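Local coordinates for diaminopimelate decarboxylase (Psychromonas ingrahamii, PDB 4XG1), which probably catalyses the pyridoxal-phosphate-dependent decarboxylation of meso-diaminopimelate to L-lysine, the last step of lysine biosynthesis, as a homodimer, at residues M308-R313 against N385-A390; T26-Y31 against V285-V290; A319-I324 against R371-Y376. One frame throughout, in Å; residues are numbered along the deposited sequence.

Contact 1. Residues M308-R313 against N385-A390; sequences MNDLIR and NSRCRA. With LLP ((2S)-2-amino-6-[[3-hydroxy-2-methyl-5-(phosphonooxymethyl)pyridin-4-yl]methylideneamino]hexanoic acid), chain T.
Arg387 presents the edge of its guanidinium group to two neighbouring acceptors, Asn309 and Asp310. NE donates to Asn309 OD1 at 2.8 Å. NH2 donates to Asp310 OD2 at 2.9 Å, as part of a salt bridge. Both acceptors lie near the guanidinium plane, but their own flat groups stand across it. The Asn309 amide is turned 85° from that plane and the Asp310 carboxylate 83°. NE therefore comes to Asn309 OD1 from above the amide plane, while Asp310 OD2 offers its syn lone pair to NH2. A bend in the arginine chain at chi3 (50°) turns the guanidinium edge toward OD1. Nearer the backbone, Asn309 ND2 lies 3.6 Å from Arg387 CB.

The second carboxylate oxygen works through water. Asp310 OD1 accepts from water 1, which also donates to Cys388 O and accepts from Asn309 ND2. It accepts as well from water 2, which takes the N-H of Ala390. The buried carboxylate thus has a partner at each oxygen, and OD2 also receives Ala307 N. This set of donors would be expected to favour its ionised form.

Further along, Arg313 meets the carboxylate of LLP edge-on. NE reaches LLP O at 2.7 Å and NH2 reaches LLP OXT at 2.8 Å, a two-point grip consistent with its predicted role in substrate binding.

Ser83 OG of the second subunit hydrogen-bonds to Asn385 O. Residues 308-312 lie in the loop after strand 300-304, and Arg313 begins helix 313-317. Residues 385-390 lead into strand 391-396.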
loop_
_atom_site.group_PDB
_atom_site.type_symbol
_atom_site.label_atom_id
_atom_site.label_comp_id
_atom_site.label_asym_id
_atom_site.label_seq_id
_atom_site.Cartn_x
_atom_site.Cartn_y
_atom_site.Cartn_z
ATOM N N MET B 308 3.124 7.906 3.755
ATOM C CA MET B 308 3.274 6.520 3.397
ATOM C C MET B 308 2.242 6.058 2.382
ATOM O O MET B 308 2.495 5.101 1.649
ATOM C CB MET B 308 3.255 5.620 4.647
ATOM C CG MET B 308 1.893 5.538 5.287
ATOM S SD MET B 308 1.882 4.639 6.850
ATOM C CE MET B 308 1.781 3.008 6.170
ATOM N N ASN B 309 1.098 6.715 2.308
ATOM C CA ASN B 309 0.147 6.390 1.235
ATOM C C ASN B 309 0.602 6.878 -0.134
ATOM O O ASN B 309 0.144 6.366 -1.153
ATOM C CB ASN B 309 -1.232 6.950 1.482
ATOM C CG ASN B 309 -1.274 8.433 1.235
ATOM O OD1 ASN B 309 -0.578 9.199 1.935
ATOM N ND2 ASN B 309 -2.025 8.856 0.227
ATOM N N ASP B 310 1.490 7.863 -0.165
ATOM C CA ASP B 310 2.075 8.318 -1.435
ATOM C C ASP B 310 3.307 7.479 -1.780
ATOM O O ASP B 310 3.509 7.109 -2.941
ATOM C CB ASP B 310 2.453 9.753 -1.281
ATOM C CG ASP B 310 1.288 10.626 -0.944
ATOM O OD1 ASP B 310 0.382 10.774 -1.806
ATOM O OD2 ASP B 310 1.336 11.276 0.118
ATOM N N LEU B 311 4.104 7.160 -0.743
ATOM C CA LEU B 311 5.338 6.409 -0.908
ATOM C C LEU B 311 5.548 5.527 0.260
ATOM O O LEU B 311 5.871 5.987 1.377
ATOM C CB LEU B 311 6.540 7.354 -1.025
ATOM C CG LEU B 311 7.922 6.705 -1.130
ATOM C CD1 LEU B 311 8.116 6.035 -2.470
ATOM C CD2 LEU B 311 9.001 7.746 -0.968
ATOM N N ILE B 312 5.417 4.224 0.039
ATOM C CA ILE B 312 5.438 3.291 1.174
ATOM C C ILE B 312 6.802 2.653 1.451
ATOM O O ILE B 312 6.983 1.960 2.451
ATOM C CB ILE B 312 4.354 2.224 1.010
ATOM C CG1 ILE B 312 3.993 1.622 2.382
ATOM C CG2 ILE B 312 4.822 1.133 0.075
ATOM C CD1 ILE B 312 2.718 0.832 2.407
ATOM N N ARG B 313 7.756 2.877 0.570
ATOM C CA ARG B 313 8.999 2.086 0.593
ATOM C C ARG B 313 9.742 2.254 1.917
ATOM O O ARG B 313 10.180 1.271 2.507
ATOM C CB ARG B 313 9.905 2.384 -0.598
ATOM C CG ARG B 313 9.199 2.364 -1.945
ATOM C CD ARG B 313 10.125 2.124 -3.141
ATOM N NE ARG B 313 10.921 0.907 -2.936
ATOM C CZ ARG B 313 12.198 0.853 -2.555
ATOM N NH1 ARG B 313 12.893 1.960 -2.327
ATOM N NH2 ARG B 313 12.787 -0.329 -2.421
ATOM N N ASN B 385 -6.035 7.158 5.400
ATOM C CA ASN B 385 -6.460 8.453 5.994
ATOM C C ASN B 385 -7.279 9.284 5.006
ATOM O O ASN B 385 -7.395 10.482 5.154
ATOM C CB ASN B 385 -5.276 9.282 6.465
ATOM C CG ASN B 385 -4.662 8.783 7.767
ATOM O OD1 ASN B 385 -3.851 9.496 8.380
ATOM N ND2 ASN B 385 -4.965 7.539 8.153
ATOM N N SER B 386 -7.857 8.635 3.993
ATOM C CA SER B 386 -8.685 9.295 3.023
ATOM C C SER B 386 -7.967 10.468 2.415
ATOM O O SER B 386 -8.525 11.548 2.282
ATOM C CB SER B 386 -10.029 9.719 3.631
ATOM O OG SER B 386 -10.827 8.567 3.924
ATOM N N ARG B 387 -6.712 10.219 2.030
ATOM C CA ARG B 387 -5.892 11.168 1.300
ATOM C C ARG B 387 -6.017 10.839 -0.172
ATOM O O ARG B 387 -6.055 9.685 -0.546
ATOM C CB ARG B 387 -4.435 11.047 1.730
ATOM C CG ARG B 387 -4.233 11.498 3.147
ATOM C CD ARG B 387 -2.891 11.124 3.720
ATOM N NE ARG B 387 -1.795 11.503 2.833
ATOM C CZ ARG B 387 -1.286 12.714 2.696
ATOM N NH1 ARG B 387 -1.782 13.716 3.405
ATOM N NH2 ARG B 387 -0.322 12.920 1.805
ATOM N N CYS B 388 -6.099 11.852 -1.003
ATOM C CA CYS B 388 -6.162 11.688 -2.446
ATOM C C CYS B 388 -4.796 11.341 -3.014
ATOM O O CYS B 388 -3.813 11.902 -2.595
ATOM C CB CYS B 388 -6.629 12.990 -3.084
ATOM S SG CYS B 388 -8.336 13.324 -2.680
ATOM N N ARG B 389 -4.761 10.448 -3.974
ATOM C CA ARG B 389 -3.528 10.119 -4.606
ATOM C C ARG B 389 -2.960 11.308 -5.382
ATOM O O ARG B 389 -3.705 12.103 -5.975
ATOM C CB ARG B 389 -3.617 8.868 -5.518
ATOM C CG ARG B 389 -3.432 7.618 -4.697
ATOM C CD ARG B 389 -3.334 6.341 -5.501
ATOM N NE ARG B 389 -4.660 5.812 -5.826
ATOM C CZ ARG B 389 -4.987 4.534 -5.882
ATOM N NH1 ARG B 389 -6.224 4.248 -6.185
ATOM N NH2 ARG B 389 -4.130 3.555 -5.618
ATOM N N ALA B 390 -1.644 11.365 -5.364
ATOM C CA ALA B 390 -0.874 12.431 -5.925
ATOM C C ALA B 390 -1.010 12.535 -7.417
ATOM O O ALA B 390 -1.349 11.585 -8.105
ATOM C CB ALA B 390 0.597 12.199 -5.602
HETATM N N1 LLP T . 9.944 -9.975 -13.132
HETATM C C2 LLP T . 9.299 -10.581 -12.128
HETATM C "C2'" LLP T . 8.716 -11.953 -12.351
HETATM C C3 LLP T . 9.169 -9.856 -10.850
HETATM O O3 LLP T . 8.552 -10.437 -9.795
HETATM C C4 LLP T . 9.765 -8.522 -10.715
HETATM C "C4'" LLP T . 9.718 -7.723 -9.450
HETATM C C5 LLP T . 10.454 -7.962 -11.895
HETATM C C6 LLP T . 10.484 -8.728 -13.052
HETATM C "C5'" LLP T . 11.087 -6.598 -11.897
HETATM O OP4 LLP T . 12.086 -6.467 -10.966
HETATM P P LLP T . 12.981 -5.147 -10.807
HETATM O OP1 LLP T . 11.964 -4.016 -10.793
HETATM O OP2 LLP T . 13.874 -5.345 -9.560
HETATM O OP3 LLP T . 14.017 -5.140 -11.947
HETATM N N LLP T . 7.977 -3.382 -4.035
HETATM C CA LLP T . 9.460 -3.717 -4.006
HETATM C CB LLP T . 9.931 -4.254 -5.352
HETATM C CG LLP T . 9.980 -5.763 -5.494
HETATM C CD LLP T . 9.323 -6.246 -6.768
HETATM C CE LLP T . 9.592 -7.749 -6.970
HETATM N NZ LLP T . 9.201 -8.362 -8.256
HETATM C C LLP T . 10.235 -2.448 -3.748
HETATM O O LLP T . 9.685 -1.361 -3.697
HETATM O OXT LLP T . 11.446 -2.441 -3.595
HETATM O O HOH W 1 -1.883 11.798 -0.772
HETATM O O HOH W 2 -0.504 9.461 -4.058
#

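Contact 2. Residues T26-Y31 against V285-V290; sequences TGTPAY and VLVTKV
Leu286 CG stands anti to the backbone N (chi1 174°), and Tyr31 CG lies beside its own backbone N (chi1 -85°). These torsions put Leu286 CD1 over the centre of the Tyr31 ring. The methyl makes a CH-pi contact 3.9 Å from the ring centroid, only 6° off the ring normal. Leu286 CB approaches the same ring at CE1, 4.0 Å away. Pro29, which follows a cis peptide bond, brings its CB to 4.2 Å from Leu286 CD1.

The backbones run antiparallel. Ala30 and Val287 form a hydrogen-bonded pair: Ala30 N donates to Val287 O at 3.1 Å, and Val287 N donates back to Ala30 O at 2.8 Å. Tyr31 and Leu286 are the next, non-hydrogen-bonded pair, and their side chains share one face of the sheet. Ala30 and Val287 point to the other face. A CA-H...O contact from Tyr31 CA to Val285 O, 3.3 Å long, supplements the pairing.

Beyond the regular strand, Thr28 CG2 lies 4.1 Å from Val287 CG1. Thr28 OG1 sits 3.4 Å from Lys289 CB and hydrogen-bonds to Asp305, which also takes the hydroxyl of Thr288. Strand 367-371 pairs with the other edge of strand 284-294, which is therefore an inner strand of the mixed sheet.

The chemistry is that of a buried antiparallel strand pair. Two backbone bonds set the register, and a leucine methyl covers one face of the tyrosine ring. The phenol is still satisfied, because Tyr31 OH bonds to Asp310 O.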
loop_
_atom_site.group_PDB
_atom_site.type_symbol
_atom_site.label_atom_id
_atom_site.label_comp_id
_atom_site.label_asym_id
_atom_site.label_seq_id
_atom_site.Cartn_x
_atom_site.Cartn_y
_atom_site.Cartn_z
ATOM N N THR B 26 0.646 22.372 -10.275
ATOM C CA THR B 26 -0.031 21.171 -9.814
ATOM C C THR B 26 -0.241 21.100 -8.302
ATOM O O THR B 26 -1.110 20.388 -7.846
ATOM C CB THR B 26 0.763 19.917 -10.253
ATOM O OG1 THR B 26 -0.059 18.752 -10.115
ATOM C CG2 THR B 26 1.981 19.742 -9.395
ATOM N N GLY B 27 0.595 21.783 -7.535
ATOM C CA GLY B 27 0.643 21.598 -6.092
ATOM C C GLY B 27 1.379 20.315 -5.682
ATOM O O GLY B 27 1.697 19.452 -6.501
ATOM N N THR B 28 1.584 20.149 -4.389
ATOM C CA THR B 28 2.167 18.953 -3.842
ATOM C C THR B 28 1.112 18.175 -3.049
ATOM O O THR B 28 0.154 18.776 -2.572
ATOM C CB THR B 28 3.326 19.323 -2.894
ATOM O OG1 THR B 28 2.873 20.274 -1.921
ATOM C CG2 THR B 28 4.433 19.918 -3.696
ATOM N N PRO B 29 1.299 16.876 -2.840
ATOM C CA PRO B 29 2.442 16.124 -3.338
ATOM C C PRO B 29 2.318 15.803 -4.781
ATOM O O PRO B 29 1.190 15.779 -5.327
ATOM C CB PRO B 29 2.388 14.814 -2.557
ATOM C CG PRO B 29 0.975 14.724 -2.103
ATOM C CD PRO B 29 0.583 16.128 -1.800
ATOM N N ALA B 30 3.465 15.604 -5.413
ATOM C CA ALA B 30 3.471 15.357 -6.847
ATOM C C ALA B 30 4.633 14.489 -7.249
ATOM O O ALA B 30 5.767 14.716 -6.840
ATOM C CB ALA B 30 3.541 16.661 -7.595
ATOM N N TYR B 31 4.345 13.471 -8.036
ATOM C CA TYR B 31 5.398 12.667 -8.642
ATOM C C TYR B 31 5.781 13.341 -9.928
ATOM O O TYR B 31 4.894 13.764 -10.684
ATOM C CB TYR B 31 4.904 11.257 -8.957
ATOM C CG TYR B 31 5.009 10.302 -7.784
ATOM C CD1 TYR B 31 6.229 9.700 -7.464
ATOM C CD2 TYR B 31 3.878 9.946 -7.037
ATOM C CE1 TYR B 31 6.337 8.828 -6.419
ATOM C CE2 TYR B 31 3.987 9.047 -5.999
ATOM C CZ TYR B 31 5.208 8.501 -5.689
ATOM O OH TYR B 31 5.340 7.573 -4.656
ATOM N N VAL B 285 10.938 11.560 -9.231
ATOM C CA VAL B 285 11.019 12.026 -7.882
ATOM C C VAL B 285 9.634 12.306 -7.326
ATOM O O VAL B 285 8.645 12.361 -8.080
ATOM C CB VAL B 285 11.851 13.320 -7.790
ATOM C CG1 VAL B 285 13.249 13.049 -8.325
ATOM C CG2 VAL B 285 11.216 14.455 -8.571
ATOM N N LEU B 286 9.574 12.497 -6.011
ATOM C CA LEU B 286 8.353 12.909 -5.356
ATOM C C LEU B 286 8.595 14.202 -4.620
ATOM O O LEU B 286 9.465 14.282 -3.743
ATOM C CB LEU B 286 7.903 11.858 -4.363
ATOM C CG LEU B 286 6.685 12.200 -3.471
ATOM C CD1 LEU B 286 5.460 12.470 -4.314
ATOM C CD2 LEU B 286 6.400 11.082 -2.486
ATOM N N VAL B 287 7.821 15.226 -4.975
ATOM C CA VAL B 287 8.005 16.557 -4.403
ATOM C C VAL B 287 6.963 16.787 -3.332
ATOM O O VAL B 287 5.794 16.436 -3.530
ATOM C CB VAL B 287 7.820 17.640 -5.460
ATOM C CG1 VAL B 287 8.208 18.992 -4.883
ATOM C CG2 VAL B 287 8.638 17.313 -6.695
ATOM N N THR B 288 7.377 17.383 -2.223
ATOM C CA THR B 288 6.480 17.588 -1.121
ATOM C C THR B 288 6.807 18.902 -0.434
ATOM O O THR B 288 7.920 19.391 -0.500
ATOM C CB THR B 288 6.565 16.414 -0.140
ATOM O OG1 THR B 288 5.673 16.627 0.959
ATOM C CG2 THR B 288 7.971 16.269 0.380
ATOM N N LYS B 289 5.837 19.458 0.263
ATOM C CA LYS B 289 5.973 20.743 0.903
ATOM C C LYS B 289 6.056 20.553 2.418
ATOM O O LYS B 289 5.313 19.743 3.004
ATOM C CB LYS B 289 4.759 21.584 0.566
ATOM C CG LYS B 289 4.701 22.965 1.221
ATOM C CD LYS B 289 3.381 23.659 0.881
ATOM C CE LYS B 289 2.790 24.341 2.112
ATOM N NZ LYS B 289 1.301 24.263 2.126
ATOM N N VAL B 290 6.976 21.277 3.052
ATOM C CA VAL B 290 7.104 21.255 4.505
ATOM C C VAL B 290 5.949 22.066 5.077
ATOM O O VAL B 290 5.773 23.242 4.730
ATOM C CB VAL B 290 8.438 21.905 4.950
ATOM C CG1 VAL B 290 8.542 21.929 6.460
ATOM C CG2 VAL B 290 9.624 21.151 4.368
#

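Contact 3. Residues A319-I324 against R371-Y376; sequences AWQNII and RSTGAY. With LLP ((2S)-2-amino-6-[[3-hydroxy-2-methyl-5-(phosphonooxymethyl)pyridin-4-yl]methylideneamino]hexanoic acid), chain T.
Arg371, Gln321 and Asn322 have the most surface buried here. Arg371 joins the other segment through its backbone and the stem of its side chain. Its N donates to Asn322 O at 2.8 Å. Its CD lies 3.7 Å from Ile324 CD1, so aliphatic carbon meets aliphatic carbon. The chain then bends at chi3, and the guanidinium end forms a salt bridge with Asp2. The Asn322 side chain lies near the same stem, with Asn322 ND2 4.3 Å from Arg371 CD.

Gln321 bends at chi2 (102°), which carries the amide toward Ser372, where NE2 makes a weak hydrogen bond to Ser372 O. Thr373 CG2 lies beside Gln321 NE2 at 4.1 Å. The other end of the amide, OE1, faces Arg313 NH1 in a weak bond, so Gln321 links residues 371-376 to Arg313, which binds LLP. Ser372 OG hydrogen-bonds to Asn282.

Tyr376 touches LLP instead of residues 319-324. LLP CB sits 3.5 Å above the ring plane of Tyr376, over its centre. Tyr376 OH donates to LLP OP1 at 2.6 Å, with that phosphate oxygen at the ring edge. A leucine here has no hydroxyl and no ring, so OP1 would probably be left without this mate and the lysine-derived chain less well held.

The outer part pairs strands 323-325 and 367-371 antiparallel. The inner end belongs to the cofactor site of a class-II (fold type III) decarboxylase, where the C-terminal beta domain helps to enclose pyridoxal phosphate.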
loop_
_atom_site.group_PDB
_atom_site.type_symbol
_atom_site.label_atom_id
_atom_site.label_comp_id
_atom_site.label_asym_id
_atom_site.label_seq_id
_atom_site.Cartn_x
_atom_site.Cartn_y
_atom_site.Cartn_z
ATOM N N ALA B 319 13.432 1.462 3.419
ATOM C CA ALA B 319 14.233 1.906 2.323
ATOM C C ALA B 319 14.755 3.269 2.627
ATOM O O ALA B 319 14.074 4.092 3.274
ATOM C CB ALA B 319 13.411 1.936 1.036
ATOM N N TRP B 320 15.979 3.516 2.172
ATOM C CA TRP B 320 16.616 4.825 2.293
ATOM C C TRP B 320 16.458 5.505 0.968
ATOM O O TRP B 320 16.867 5.007 -0.029
ATOM C CB TRP B 320 18.091 4.684 2.659
ATOM C CG TRP B 320 18.726 5.991 3.194
ATOM C CD1 TRP B 320 18.831 6.375 4.509
ATOM C CD2 TRP B 320 19.251 7.067 2.411
ATOM N NE1 TRP B 320 19.396 7.626 4.588
ATOM C CE2 TRP B 320 19.672 8.077 3.323
ATOM C CE3 TRP B 320 19.414 7.270 1.046
ATOM C CZ2 TRP B 320 20.252 9.278 2.916
ATOM C CZ3 TRP B 320 20.016 8.471 0.621
ATOM C CH2 TRP B 320 20.433 9.462 1.570
ATOM N N GLN B 321 15.771 6.620 0.971
ATOM C CA GLN B 321 15.512 7.388 -0.214
ATOM C C GLN B 321 16.083 8.797 0.047
ATOM O O GLN B 321 15.816 9.409 1.088
ATOM C CB GLN B 321 13.996 7.438 -0.394
ATOM C CG GLN B 321 13.556 7.022 -1.778
ATOM C CD GLN B 321 12.989 5.640 -1.980
ATOM O OE1 GLN B 321 12.597 4.905 -1.095
ATOM N NE2 GLN B 321 12.956 5.288 -3.223
ATOM N N ASN B 322 16.965 9.266 -0.819
ATOM C CA ASN B 322 17.618 10.531 -0.600
ATOM C C ASN B 322 16.568 11.655 -0.644
ATOM O O ASN B 322 15.683 11.639 -1.487
ATOM C CB ASN B 322 18.699 10.751 -1.666
ATOM C CG ASN B 322 19.647 11.901 -1.327
ATOM O OD1 ASN B 322 19.816 12.281 -0.175
ATOM N ND2 ASN B 322 20.281 12.427 -2.333
ATOM N N ILE B 323 16.692 12.618 0.263
ATOM C CA ILE B 323 15.787 13.750 0.356
ATOM C C ILE B 323 16.613 15.041 0.281
ATOM O O ILE B 323 17.444 15.295 1.155
ATOM C CB ILE B 323 14.993 13.714 1.650
ATOM C CG1 ILE B 323 14.234 12.383 1.753
ATOM C CG2 ILE B 323 14.021 14.885 1.701
ATOM C CD1 ILE B 323 13.402 12.206 3.026
ATOM N N ILE B 324 16.374 15.834 -0.765
ATOM C CA ILE B 324 17.162 17.002 -1.081
ATOM C C ILE B 324 16.288 18.246 -1.273
ATOM O O ILE B 324 15.122 18.138 -1.632
ATOM C CB ILE B 324 17.987 16.787 -2.356
ATOM C CG1 ILE B 324 17.092 16.658 -3.574
ATOM C CG2 ILE B 324 18.850 15.567 -2.188
ATOM C CD1 ILE B 324 17.861 16.474 -4.860
ATOM N N ARG B 371 14.178 11.490 -3.847
ATOM C CA ARG B 371 14.695 10.921 -5.065
ATOM C C ARG B 371 14.416 9.436 -5.172
ATOM O O ARG B 371 14.142 8.780 -4.178
ATOM C CB ARG B 371 16.175 11.191 -5.174
ATOM C CG ARG B 371 16.487 12.646 -5.472
ATOM C CD ARG B 371 17.940 12.891 -5.893
ATOM N NE ARG B 371 18.523 11.749 -6.605
ATOM C CZ ARG B 371 18.448 11.511 -7.921
ATOM N NH1 ARG B 371 17.801 12.348 -8.741
ATOM N NH2 ARG B 371 19.009 10.394 -8.414
ATOM N N SER B 372 14.472 8.929 -6.389
ATOM C CA SER B 372 14.467 7.508 -6.656
ATOM C C SER B 372 13.139 6.886 -6.373
ATOM O O SER B 372 13.053 5.782 -5.816
ATOM C CB SER B 372 15.544 6.790 -5.833
ATOM O OG SER B 372 16.766 7.499 -5.862
ATOM N N THR B 373 12.091 7.580 -6.762
ATOM C CA THR B 373 10.752 7.156 -6.439
ATOM C C THR B 373 9.962 6.819 -7.697
ATOM O O THR B 373 8.747 6.702 -7.669
ATOM C CB THR B 373 10.002 8.229 -5.654
ATOM O OG1 THR B 373 9.929 9.410 -6.442
ATOM C CG2 THR B 373 10.665 8.514 -4.357
ATOM N N GLY B 374 10.658 6.617 -8.803
ATOM C CA GLY B 374 9.979 6.295 -10.049
ATOM C C GLY B 374 9.536 4.838 -10.147
ATOM O O GLY B 374 8.740 4.495 -11.029
ATOM N N ALA B 375 10.073 3.983 -9.276
ATOM C CA ALA B 375 9.729 2.576 -9.252
ATOM C C ALA B 375 9.181 2.201 -7.888
ATOM O O ALA B 375 9.744 2.541 -6.867
ATOM C CB ALA B 375 10.955 1.758 -9.532
ATOM N N TYR B 376 8.048 1.517 -7.893
ATOM C CA TYR B 376 7.414 1.081 -6.661
ATOM C C TYR B 376 7.059 2.269 -5.780
ATOM O O TYR B 376 7.098 2.181 -4.539
ATOM C CB TYR B 376 8.296 0.051 -5.968
ATOM C CG TYR B 376 8.665 -1.043 -6.937
ATOM C CD1 TYR B 376 7.714 -1.972 -7.348
ATOM C CD2 TYR B 376 9.919 -1.129 -7.482
ATOM C CE1 TYR B 376 8.032 -2.974 -8.246
ATOM C CE2 TYR B 376 10.245 -2.127 -8.414
ATOM C CZ TYR B 376 9.301 -3.021 -8.786
ATOM O OH TYR B 376 9.578 -3.992 -9.682
HETATM N N1 LLP T . 9.944 -9.975 -13.132
HETATM C C2 LLP T . 9.299 -10.581 -12.128
HETATM C "C2'" LLP T . 8.716 -11.953 -12.351
HETATM C C3 LLP T . 9.169 -9.856 -10.850
HETATM O O3 LLP T . 8.552 -10.437 -9.795
HETATM C C4 LLP T . 9.765 -8.522 -10.715
HETATM C "C4'" LLP T . 9.718 -7.723 -9.450
HETATM C C5 LLP T . 10.454 -7.962 -11.895
HETATM C C6 LLP T . 10.484 -8.728 -13.052
HETATM C "C5'" LLP T . 11.087 -6.598 -11.897
HETATM O OP4 LLP T . 12.086 -6.467 -10.966
HETATM P P LLP T . 12.981 -5.147 -10.807
HETATM O OP1 LLP T . 11.964 -4.016 -10.793
HETATM O OP2 LLP T . 13.874 -5.345 -9.560
HETATM O OP3 LLP T . 14.017 -5.140 -11.947
HETATM N N LLP T . 7.977 -3.382 -4.035
HETATM C CA LLP T . 9.460 -3.717 -4.006
HETATM C CB LLP T . 9.931 -4.254 -5.352
HETATM C CG LLP T . 9.980 -5.763 -5.494
HETATM C CD LLP T . 9.323 -6.246 -6.768
HETATM C CE LLP T . 9.592 -7.749 -6.970
HETATM N NZ LLP T . 9.201 -8.362 -8.256
HETATM C C LLP T . 10.235 -2.448 -3.748
HETATM O O LLP T . 9.685 -1.361 -3.697
HETATM O OXT LLP T . 11.446 -2.441 -3.595
HETATM O O HOH W 3 17.715 8.056 -3.682
#

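Overall arrangement
Contact 2 is a buried sheet pairing, with backbone bonds and apolar cover. Contact 1 is also mostly buried, but it joins loops near the dimer interface through charge and water. Contact 3 is partly buried and mixes one backbone bond with aliphatic and amide contacts. Contacts 2 and 3 reach the same mixed sheet, and Thr373 packs against residues 285-286. Ala390 CB packs 3.6 Å from Pro29 O, which joins contact 1 to contact 2. Contact 3 is nested in the chain loop closed by contact 1. Both touch LLP, through Arg313 at its carboxylate and Tyr376 at its phosphate.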